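Local coordinates for protein prolyl-tRNA synthetase (Giardia lamblia ATCC 50803, PDB 3IAL) that probably catalyses the ATP-dependent attachment of L-proline to tRNA(Pro), by way of the prolyl-adenylate that is bound in this structure, at residues Asn375-Val380 and Val392-Glu397; Val381-Gly386 and Asp422-Arg427; Lys400-Thr405 and Val412-Ile417. One frame throughout, in Å; residues are numbered along the deposited sequence.

Contact 1 (Asn375-Val380 and Val392-Glu397); sequences NGQCIV and VIPITE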
loop_
_atom_site.group_PDB
_atom_site.type_symbol
_atom_site.label_atom_id
_atom_site.label_comp_id
_atom_site.label_asym_id
_atom_site.label_seq_id
_atom_site.Cartn_x
_atom_site.Cartn_y
_atom_site.Cartn_z
ATOM N N ASN B 375 -40.927 -10.381 -17.878
ATOM C CA ASN B 375 -41.309 -9.007 -18.216
ATOM C C ASN B 375 -40.116 -8.139 -18.656
ATOM O O ASN B 375 -40.292 -6.969 -18.982
ATOM C CB ASN B 375 -42.038 -8.346 -17.034
ATOM C CG ASN B 375 -43.416 -8.946 -16.773
ATOM O OD1 ASN B 375 -44.176 -9.224 -17.702
ATOM N ND2 ASN B 375 -43.748 -9.132 -15.500
ATOM N N GLY B 376 -38.913 -8.711 -18.671
ATOM C CA GLY B 376 -37.705 -7.979 -19.073
ATOM C C GLY B 376 -37.212 -6.953 -18.052
ATOM O O GLY B 376 -36.496 -6.019 -18.408
ATOM N N GLN B 377 -37.584 -7.132 -16.786
ATOM C CA GLN B 377 -37.253 -6.178 -15.728
ATOM C C GLN B 377 -36.394 -6.823 -14.644
ATOM O O GLN B 377 -36.363 -8.050 -14.503
ATOM C CB GLN B 377 -38.529 -5.629 -15.078
ATOM C CG GLN B 377 -39.602 -5.125 -16.054
ATOM C CD GLN B 377 -39.197 -3.866 -16.813
ATOM O OE1 GLN B 377 -38.476 -3.011 -16.294
ATOM N NE2 GLN B 377 -39.679 -3.743 -18.046
ATOM N N CYS B 378 -35.697 -5.974 -13.891
ATOM C CA CYS B 378 -35.100 -6.357 -12.617
ATOM C C CYS B 378 -35.350 -5.243 -11.597
ATOM O O CYS B 378 -35.739 -4.138 -11.960
ATOM C CB CYS B 378 -33.602 -6.623 -12.763
ATOM S SG CYS B 378 -32.637 -5.169 -13.176
ATOM N N ILE B 379 -35.134 -5.549 -10.324
ATOM C CA ILE B 379 -35.378 -4.600 -9.252
ATOM C C ILE B 379 -34.040 -4.123 -8.709
ATOM O O ILE B 379 -33.198 -4.938 -8.326
ATOM C CB ILE B 379 -36.219 -5.233 -8.128
ATOM C CG1 ILE B 379 -37.559 -5.720 -8.690
ATOM C CG2 ILE B 379 -36.460 -4.246 -7.004
ATOM C CD1 ILE B 379 -37.490 -7.112 -9.314
ATOM N N VAL B 380 -33.854 -2.803 -8.699
ATOM C CA VAL B 380 -32.634 -2.173 -8.223
ATOM C C VAL B 380 -32.966 -1.297 -7.015
ATOM O O VAL B 380 -33.802 -0.404 -7.102
ATOM C CB VAL B 380 -31.969 -1.324 -9.331
ATOM C CG1 VAL B 380 -30.678 -0.706 -8.831
ATOM C CG2 VAL B 380 -31.702 -2.174 -10.568
ATOM N N VAL B 392 -37.710 -0.189 -10.692
ATOM C CA VAL B 392 -37.892 -1.203 -11.713
ATOM C C VAL B 392 -37.181 -0.698 -12.965
ATOM O O VAL B 392 -37.531 0.343 -13.508
ATOM C CB VAL B 392 -39.386 -1.462 -11.990
ATOM C CG1 VAL B 392 -39.561 -2.482 -13.100
ATOM C CG2 VAL B 392 -40.074 -1.939 -10.715
ATOM N N ILE B 393 -36.157 -1.425 -13.387
ATOM C CA ILE B 393 -35.355 -1.047 -14.537
ATOM C C ILE B 393 -35.329 -2.228 -15.486
ATOM O O ILE B 393 -35.044 -3.349 -15.056
ATOM C CB ILE B 393 -33.893 -0.713 -14.148
ATOM C CG1 ILE B 393 -33.846 0.248 -12.954
ATOM C CG2 ILE B 393 -33.153 -0.108 -15.339
ATOM C CD1 ILE B 393 -32.450 0.822 -12.693
ATOM N N PRO B 394 -35.656 -1.995 -16.773
ATOM C CA PRO B 394 -35.537 -3.049 -17.777
ATOM C C PRO B 394 -34.126 -3.625 -17.809
ATOM O O PRO B 394 -33.171 -2.885 -17.617
ATOM C CB PRO B 394 -35.855 -2.321 -19.089
ATOM C CG PRO B 394 -36.763 -1.217 -18.683
ATOM C CD PRO B 394 -36.301 -0.785 -17.321
ATOM N N ILE B 395 -34.008 -4.931 -18.034
ATOM C CA ILE B 395 -32.713 -5.602 -18.060
ATOM C C ILE B 395 -31.864 -5.061 -19.200
ATOM O O ILE B 395 -30.661 -4.863 -19.036
ATOM C CB ILE B 395 -32.854 -7.139 -18.185
ATOM C CG1 ILE B 395 -33.454 -7.727 -16.906
ATOM C CG2 ILE B 395 -31.490 -7.795 -18.438
ATOM C CD1 ILE B 395 -33.663 -9.228 -16.964
ATOM N N THR B 396 -32.502 -4.815 -20.347
ATOM C CA THR B 396 -31.837 -4.224 -21.508
ATOM C C THR B 396 -31.177 -2.885 -21.164
ATOM O O THR B 396 -30.032 -2.645 -21.533
ATOM C CB THR B 396 -32.826 -4.014 -22.676
ATOM O OG1 THR B 396 -33.911 -3.189 -22.239
ATOM C CG2 THR B 396 -33.370 -5.355 -23.182
ATOM N N GLU B 397 -31.898 -2.029 -20.445
ATOM C CA GLU B 397 -31.357 -0.738 -19.996
ATOM C C GLU B 397 -30.142 -0.945 -19.087
ATOM O O GLU B 397 -29.117 -0.292 -19.263
ATOM C CB GLU B 397 -32.440 0.073 -19.275
ATOM C CG GLU B 397 -32.086 1.537 -19.045
ATOM C CD GLU B 397 -33.239 2.346 -18.467
ATOM O OE1 GLU B 397 -34.415 2.010 -18.738
ATOM O OE2 GLU B 397 -32.969 3.332 -17.744
#
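The carbonyl oxygen of Gly376 takes the backbone N-H of Ile395 in a short bond, Ile395 N to Gly376 O 2.7 Å. The bond is nearly straight, 165° at the hydrogen. Gly376 O also meets Pro394 CA at 3.2 Å in a CA-H...O contact. Gly376 has positive phi and is the C-prime residue of a Schellman motif that closes helix 370-374. Pro394 is the N-cap residue of helix 395-399. The bond thus ties the end of one helix to the start of the next. Beyond it the strands pair antiparallel. Cys378 and Ile393 form a hydrogen-bonded pair, with Cys378 N to Ile393 O 2.9 Å and Ile393 N to Cys378 O 3.1 Å.

The Gln377 side chain bends at chi2 (-68°) and lies alongside the Pro394 ring. Gln377 OE1 comes 3.0 Å from Pro394 N, which has no hydrogen to give, so this is packing. Val392 CG1 touches Gln377 OE1 at 3.4 Å, the two side chains crossing at about a right angle. NE2 gives a weak bond back to the carbonyl oxygen of Asn375. On the face with Cys378 and Ile393, the Ile393 chain runs out to CD1, and Ile393 CD1 meets Val380 CG2 at 3.7 Å.

The pair is the edge hairpin of the five-stranded sheet of the anticodon-binding domain. Strand 391-394 is outermost, and strand 377-382 lies between it and strand 364-369. Cys378 and Val380 pack on that inner strand, Ile395 on Leu373 of helix 370-374, and Ile393 on Val398 and on Val416 of helix 416-438.

Contact 2 (Val381-Gly386 and Asp422-Arg427); sequences VPRDVG and DAYKAR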
loop_
_atom_site.group_PDB
_atom_site.type_symbol
_atom_site.label_atom_id
_atom_site.label_comp_id
_atom_site.label_asym_id
_atom_site.label_seq_id
_atom_site.Cartn_x
_atom_site.Cartn_y
_atom_site.Cartn_z
ATOM N N VAL B 381 -32.304 -1.564 -5.891
ATOM C CA VAL B 381 -32.613 -0.919 -4.617
ATOM C C VAL B 381 -31.346 -0.289 -4.043
ATOM O O VAL B 381 -30.414 -1.011 -3.700
ATOM C CB VAL B 381 -33.170 -1.947 -3.607
ATOM C CG1 VAL B 381 -33.554 -1.267 -2.283
ATOM C CG2 VAL B 381 -34.374 -2.703 -4.209
ATOM N N PRO B 382 -31.291 1.057 -3.964
ATOM C CA PRO B 382 -30.147 1.698 -3.314
ATOM C C PRO B 382 -30.236 1.589 -1.795
ATOM O O PRO B 382 -31.332 1.508 -1.243
ATOM C CB PRO B 382 -30.243 3.171 -3.759
ATOM C CG PRO B 382 -31.373 3.248 -4.720
ATOM C CD PRO B 382 -32.230 2.050 -4.507
ATOM N N ARG B 383 -29.083 1.611 -1.141
ATOM C CA ARG B 383 -28.977 1.324 0.289
ATOM C C ARG B 383 -29.577 2.405 1.200
ATOM O O ARG B 383 -30.132 2.088 2.245
ATOM C CB ARG B 383 -27.496 1.097 0.654
ATOM C CG ARG B 383 -27.199 0.933 2.131
ATOM C CD ARG B 383 -27.946 -0.240 2.758
ATOM N NE ARG B 383 -27.627 -0.345 4.175
ATOM C CZ ARG B 383 -28.206 0.357 5.150
ATOM N NH1 ARG B 383 -29.182 1.233 4.896
ATOM N NH2 ARG B 383 -27.803 0.175 6.404
ATOM N N ASP B 384 -29.445 3.673 0.817
ATOM C CA ASP B 384 -29.842 4.777 1.698
ATOM C C ASP B 384 -31.351 4.989 1.799
ATOM O O ASP B 384 -31.829 5.471 2.822
ATOM C CB ASP B 384 -29.171 6.080 1.275
ATOM C CG ASP B 384 -29.608 6.544 -0.108
ATOM O OD1 ASP B 384 -29.837 5.678 -0.983
ATOM O OD2 ASP B 384 -29.720 7.774 -0.311
ATOM N N VAL B 385 -32.087 4.646 0.744
ATOM C CA VAL B 385 -33.549 4.834 0.714
ATOM C C VAL B 385 -34.306 3.521 0.885
ATOM O O VAL B 385 -35.433 3.510 1.388
ATOM C CB VAL B 385 -34.026 5.514 -0.597
ATOM C CG1 VAL B 385 -33.640 6.985 -0.604
ATOM C CG2 VAL B 385 -33.476 4.789 -1.828
ATOM N N GLY B 386 -33.697 2.427 0.431
ATOM C CA GLY B 386 -34.202 1.089 0.705
ATOM C C GLY B 386 -35.367 0.623 -0.154
ATOM O O GLY B 386 -35.653 1.184 -1.222
ATOM N N ASP B 422 -24.084 7.280 -8.767
ATOM C CA ASP B 422 -23.874 8.726 -8.719
ATOM C C ASP B 422 -24.994 9.468 -8.000
ATOM O O ASP B 422 -24.732 10.414 -7.247
ATOM C CB ASP B 422 -23.728 9.305 -10.135
ATOM C CG ASP B 422 -22.443 8.877 -10.816
ATOM O OD1 ASP B 422 -21.505 8.443 -10.114
ATOM O OD2 ASP B 422 -22.375 8.971 -12.057
ATOM N N ALA B 423 -26.236 9.056 -8.239
ATOM C CA ALA B 423 -27.380 9.674 -7.561
ATOM C C ALA B 423 -27.347 9.331 -6.073
ATOM O O ALA B 423 -27.684 10.162 -5.221
ATOM C CB ALA B 423 -28.693 9.240 -8.202
ATOM N N TYR B 424 -26.915 8.110 -5.775
ATOM C CA TYR B 424 -26.711 7.638 -4.396
ATOM C C TYR B 424 -25.685 8.494 -3.641
ATOM O O TYR B 424 -25.959 8.968 -2.538
ATOM C CB TYR B 424 -26.296 6.165 -4.458
ATOM C CG TYR B 424 -25.784 5.506 -3.199
ATOM C CD1 TYR B 424 -26.640 5.170 -2.153
ATOM C CD2 TYR B 424 -24.453 5.126 -3.098
ATOM C CE1 TYR B 424 -26.160 4.512 -1.022
ATOM C CE2 TYR B 424 -23.972 4.478 -1.989
ATOM C CZ TYR B 424 -24.818 4.173 -0.949
ATOM O OH TYR B 424 -24.305 3.523 0.157
ATOM N N LYS B 425 -24.522 8.701 -4.256
ATOM C CA LYS B 425 -23.499 9.607 -3.736
ATOM C C LYS B 425 -24.047 10.992 -3.453
ATOM O O LYS B 425 -23.800 11.554 -2.388
ATOM C CB LYS B 425 -22.357 9.760 -4.744
ATOM C CG LYS B 425 -21.273 8.705 -4.652
ATOM C CD LYS B 425 -20.204 8.923 -5.708
ATOM C CE LYS B 425 -19.344 10.159 -5.432
ATOM N NZ LYS B 425 -18.185 10.204 -6.360
ATOM N N ALA B 426 -24.774 11.544 -4.426
ATOM C CA ALA B 426 -25.315 12.897 -4.318
ATOM C C ALA B 426 -26.348 13.024 -3.190
ATOM O O ALA B 426 -26.390 14.061 -2.524
ATOM C CB ALA B 426 -25.902 13.364 -5.663
ATOM N N ARG B 427 -27.154 11.983 -2.958
ATOM C CA ARG B 427 -28.063 11.975 -1.798
ATOM C C ARG B 427 -27.292 11.883 -0.468
ATOM O O ARG B 427 -27.626 12.584 0.490
ATOM C CB ARG B 427 -29.094 10.843 -1.876
ATOM C CG ARG B 427 -30.113 11.002 -3.000
ATOM C CD ARG B 427 -31.211 9.944 -2.939
ATOM N NE ARG B 427 -30.703 8.570 -2.952
ATOM C CZ ARG B 427 -30.478 7.835 -4.042
ATOM N NH1 ARG B 427 -30.693 8.317 -5.263
ATOM N NH2 ARG B 427 -30.024 6.595 -3.909
#
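Asp384 and Arg427 carry the charged part of the contact, a salt bridge made side-on with two hydrogen bonds. Arg427 NE gives to Asp384 OD2 at 2.9 Å, and Arg427 NH2 gives to Asp384 OD1 at 3.1 Å. Each oxygen uses its syn lone pair. The carboxylate and guanidinium planes are 23° apart, so the two groups are nearly coplanar and meet edge to edge. A chi1 of 64° sets the Asp384 carboxylate between its backbone N and carbonyl carbon, turned to the helix. The Arg427 chain bends at its third torsion, which brings its NE edge round to meet it.

Nonpolar contacts frame the bridge. CB of Pro382 sits at the guanidinium edge, 3.4 Å from Arg427 NH2. CG1 of Val385 is 4.1 Å from Arg427 NE.

The Tyr424 ring turns its edge to Asp384. Asp384 OD1 lies near the ring plane, 3.4 Å from Tyr424 CD1, and the carboxylate stands almost upright to the ring, 84° between planes. CB of Arg383 is 4.0 Å from Tyr424 CE1. The hydroxyl of Tyr424 bonds to the carbonyl oxygen of Leu293, while Arg383 turns to Asp287 and the carbonyl oxygen of Glu358.

Two bonds in nearly one plane fix the rotation of both charged groups. The carboxylate probably also offsets the positive charge of Arg427, whose NH1 lies close to NH2 of Arg391.

Contact 3 (Lys400-Thr405 and Val412-Ile417); sequences KVSSHT and VVKNVI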
loop_
_atom_site.group_PDB
_atom_site.type_symbol
_atom_site.label_atom_id
_atom_site.label_comp_id
_atom_site.label_asym_id
_atom_site.label_seq_id
_atom_site.Cartn_x
_atom_site.Cartn_y
_atom_site.Cartn_z
ATOM N N LYS B 400 -27.280 -1.687 -21.061
ATOM C CA LYS B 400 -26.963 -0.593 -21.977
ATOM C C LYS B 400 -25.795 0.242 -21.460
ATOM O O LYS B 400 -25.861 0.800 -20.365
ATOM C CB LYS B 400 -28.190 0.295 -22.182
ATOM C CG LYS B 400 -27.998 1.507 -23.078
ATOM C CD LYS B 400 -29.347 2.188 -23.259
ATOM C CE LYS B 400 -29.252 3.547 -23.913
ATOM N NZ LYS B 400 -30.623 4.112 -24.177
ATOM N N VAL B 401 -24.737 0.310 -22.266
ATOM C CA VAL B 401 -23.535 1.071 -21.959
ATOM C C VAL B 401 -23.197 1.936 -23.168
ATOM O O VAL B 401 -23.085 1.426 -24.285
ATOM C CB VAL B 401 -22.341 0.129 -21.654
ATOM C CG1 VAL B 401 -21.067 0.930 -21.388
ATOM C CG2 VAL B 401 -22.666 -0.783 -20.461
ATOM N N SER B 402 -23.073 3.244 -22.945
ATOM C CA SER B 402 -22.616 4.169 -23.972
ATOM C C SER B 402 -21.292 4.797 -23.527
ATOM O O SER B 402 -21.052 4.997 -22.332
ATOM C CB SER B 402 -23.669 5.244 -24.272
ATOM O OG SER B 402 -23.853 6.115 -23.170
ATOM N N SER B 403 -20.438 5.082 -24.500
ATOM C CA SER B 403 -19.101 5.589 -24.238
ATOM C C SER B 403 -18.703 6.587 -25.306
ATOM O O SER B 403 -19.118 6.459 -26.454
ATOM C CB SER B 403 -18.096 4.435 -24.225
ATOM O OG SER B 403 -17.919 3.896 -25.527
ATOM N N HIS B 404 -17.903 7.578 -24.920
ATOM C CA HIS B 404 -17.248 8.472 -25.876
ATOM C C HIS B 404 -15.893 8.937 -25.344
ATOM O O HIS B 404 -15.606 8.818 -24.154
ATOM C CB HIS B 404 -18.140 9.675 -26.219
ATOM C CG HIS B 404 -18.370 10.613 -25.076
ATOM N ND1 HIS B 404 -19.319 10.385 -24.102
ATOM C CD2 HIS B 404 -17.783 11.794 -24.759
ATOM C CE1 HIS B 404 -19.303 11.380 -23.231
ATOM N NE2 HIS B 404 -18.377 12.247 -23.605
ATOM N N THR B 405 -15.064 9.457 -26.244
ATOM C CA THR B 405 -13.741 9.969 -25.889
ATOM C C THR B 405 -13.731 11.487 -26.058
ATOM O O THR B 405 -14.101 12.004 -27.112
ATOM C CB THR B 405 -12.622 9.309 -26.743
ATOM O OG1 THR B 405 -11.350 9.865 -26.389
ATOM C CG2 THR B 405 -12.861 9.511 -28.235
ATOM N N VAL B 412 -15.332 8.400 -21.210
ATOM C CA VAL B 412 -16.508 8.728 -20.409
ATOM C C VAL B 412 -17.597 7.677 -20.668
ATOM O O VAL B 412 -18.249 7.693 -21.717
ATOM C CB VAL B 412 -17.044 10.131 -20.765
ATOM C CG1 VAL B 412 -18.310 10.444 -19.980
ATOM C CG2 VAL B 412 -15.980 11.186 -20.511
ATOM N N VAL B 413 -17.768 6.762 -19.714
ATOM C CA VAL B 413 -18.734 5.673 -19.830
ATOM C C VAL B 413 -20.019 6.029 -19.090
ATOM O O VAL B 413 -19.970 6.629 -18.017
ATOM C CB VAL B 413 -18.155 4.355 -19.279
ATOM C CG1 VAL B 413 -19.135 3.209 -19.475
ATOM C CG2 VAL B 413 -16.836 4.032 -19.973
ATOM N N LYS B 414 -21.163 5.670 -19.675
ATOM C CA LYS B 414 -22.476 5.991 -19.105
ATOM C C LYS B 414 -23.381 4.757 -19.046
ATOM O O LYS B 414 -23.435 3.965 -19.989
ATOM C CB LYS B 414 -23.159 7.084 -19.924
ATOM C CG LYS B 414 -22.500 8.449 -19.812
ATOM C CD LYS B 414 -23.202 9.466 -20.700
ATOM C CE LYS B 414 -22.473 10.798 -20.704
ATOM N NZ LYS B 414 -22.925 11.664 -21.825
ATOM N N ASN B 415 -24.108 4.624 -17.940
ATOM C CA ASN B 415 -24.915 3.442 -17.666
ATOM C C ASN B 415 -25.871 3.721 -16.510
ATOM O O ASN B 415 -25.551 4.495 -15.609
ATOM C CB ASN B 415 -23.996 2.265 -17.329
ATOM C CG ASN B 415 -24.750 1.051 -16.817
ATOM O OD1 ASN B 415 -24.826 0.822 -15.610
ATOM N ND2 ASN B 415 -25.307 0.266 -17.734
ATOM N N VAL B 416 -27.034 3.084 -16.528
ATOM C CA VAL B 416 -28.052 3.327 -15.517
ATOM C C VAL B 416 -27.572 2.952 -14.106
ATOM O O VAL B 416 -27.835 3.681 -13.165
ATOM C CB VAL B 416 -29.395 2.608 -15.866
ATOM C CG1 VAL B 416 -29.286 1.109 -15.672
ATOM C CG2 VAL B 416 -30.547 3.187 -15.050
ATOM N N ILE B 417 -26.847 1.843 -13.961
ATOM C CA ILE B 417 -26.345 1.440 -12.640
ATOM C C ILE B 417 -25.311 2.454 -12.134
ATOM O O ILE B 417 -25.341 2.844 -10.972
ATOM C CB ILE B 417 -25.743 0.002 -12.636
ATOM C CG1 ILE B 417 -26.763 -1.026 -13.142
ATOM C CG2 ILE B 417 -25.286 -0.376 -11.240
ATOM C CD1 ILE B 417 -28.142 -0.901 -12.516
#
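Strands 402-405 and 411-414 form a two-stranded antiparallel hairpin that leads into helix 416-438, and this contact zips its two arms together. Ser402 and Lys414 form one hydrogen-bonded pair, with Lys414 N to Ser402 O 2.7 Å and Ser402 N to Lys414 O 3.1 Å. His404 and Val412 form the other, with Val412 N to His404 O 3.0 Å and His404 N to Val412 O 3.2 Å. Between them Ser403 and Val413 make the non-hydrogen-bonded pair.

On the face with His404 and Val412, a chi1 of 67° turns the imidazole toward the facing strand. There it lies beside the Val412 side chain. CB of Val412 stands over one face of the His404 ring, 3.9 Å from the centroid, in a CH-pi contact. The extended Lys414 side chain lies on the same face of the hairpin, and Lys414 NZ is 3.9 Å from His404 CE1. Ser402 OG touches CB of Lys414. On the other face the valines meet, Val401 CG1 to Val413 CG1 3.5 Å, and Val401 reaches Thr331 of helix 315-334.

At the start of helix 416-438, Asn415 ND2 gives to Lys400 O at 2.7 Å, from above the carbonyl plane. The same nitrogen also bonds the carbonyl oxygen of Val398. Asn415 OD1 accepts a weak bond from the N-H of Ile417, and another weak one from Lys418 N. The OD1 bonds are those of an asparagine N-cap; the ND2 bonds tie that cap to the foot of the antiparallel hairpin.

The three contacts lie about 17 to 19 Å apart, centre to centre, on the same side of the chain's centre. Contact 1 pairs edge strand 391-394 with its inner neighbour, strand 377-382, in the five-stranded sheet of the anticodon-binding domain. Contact 2 starts further along strand 377-382, where the turn after it meets helix 416-438. Contact 3 follows contact 1 along the chain, through helix 395-399, and lies wholly between the two segments of contact 2. Val416 and Ile417 at the start of helix 416-438 pack on Ile393 and Val380. One helix thus leaves the hairpin of contact 3, passes the sheet edge of contact 1 and reaches the turn of contact 2, joining hairpin to sheet.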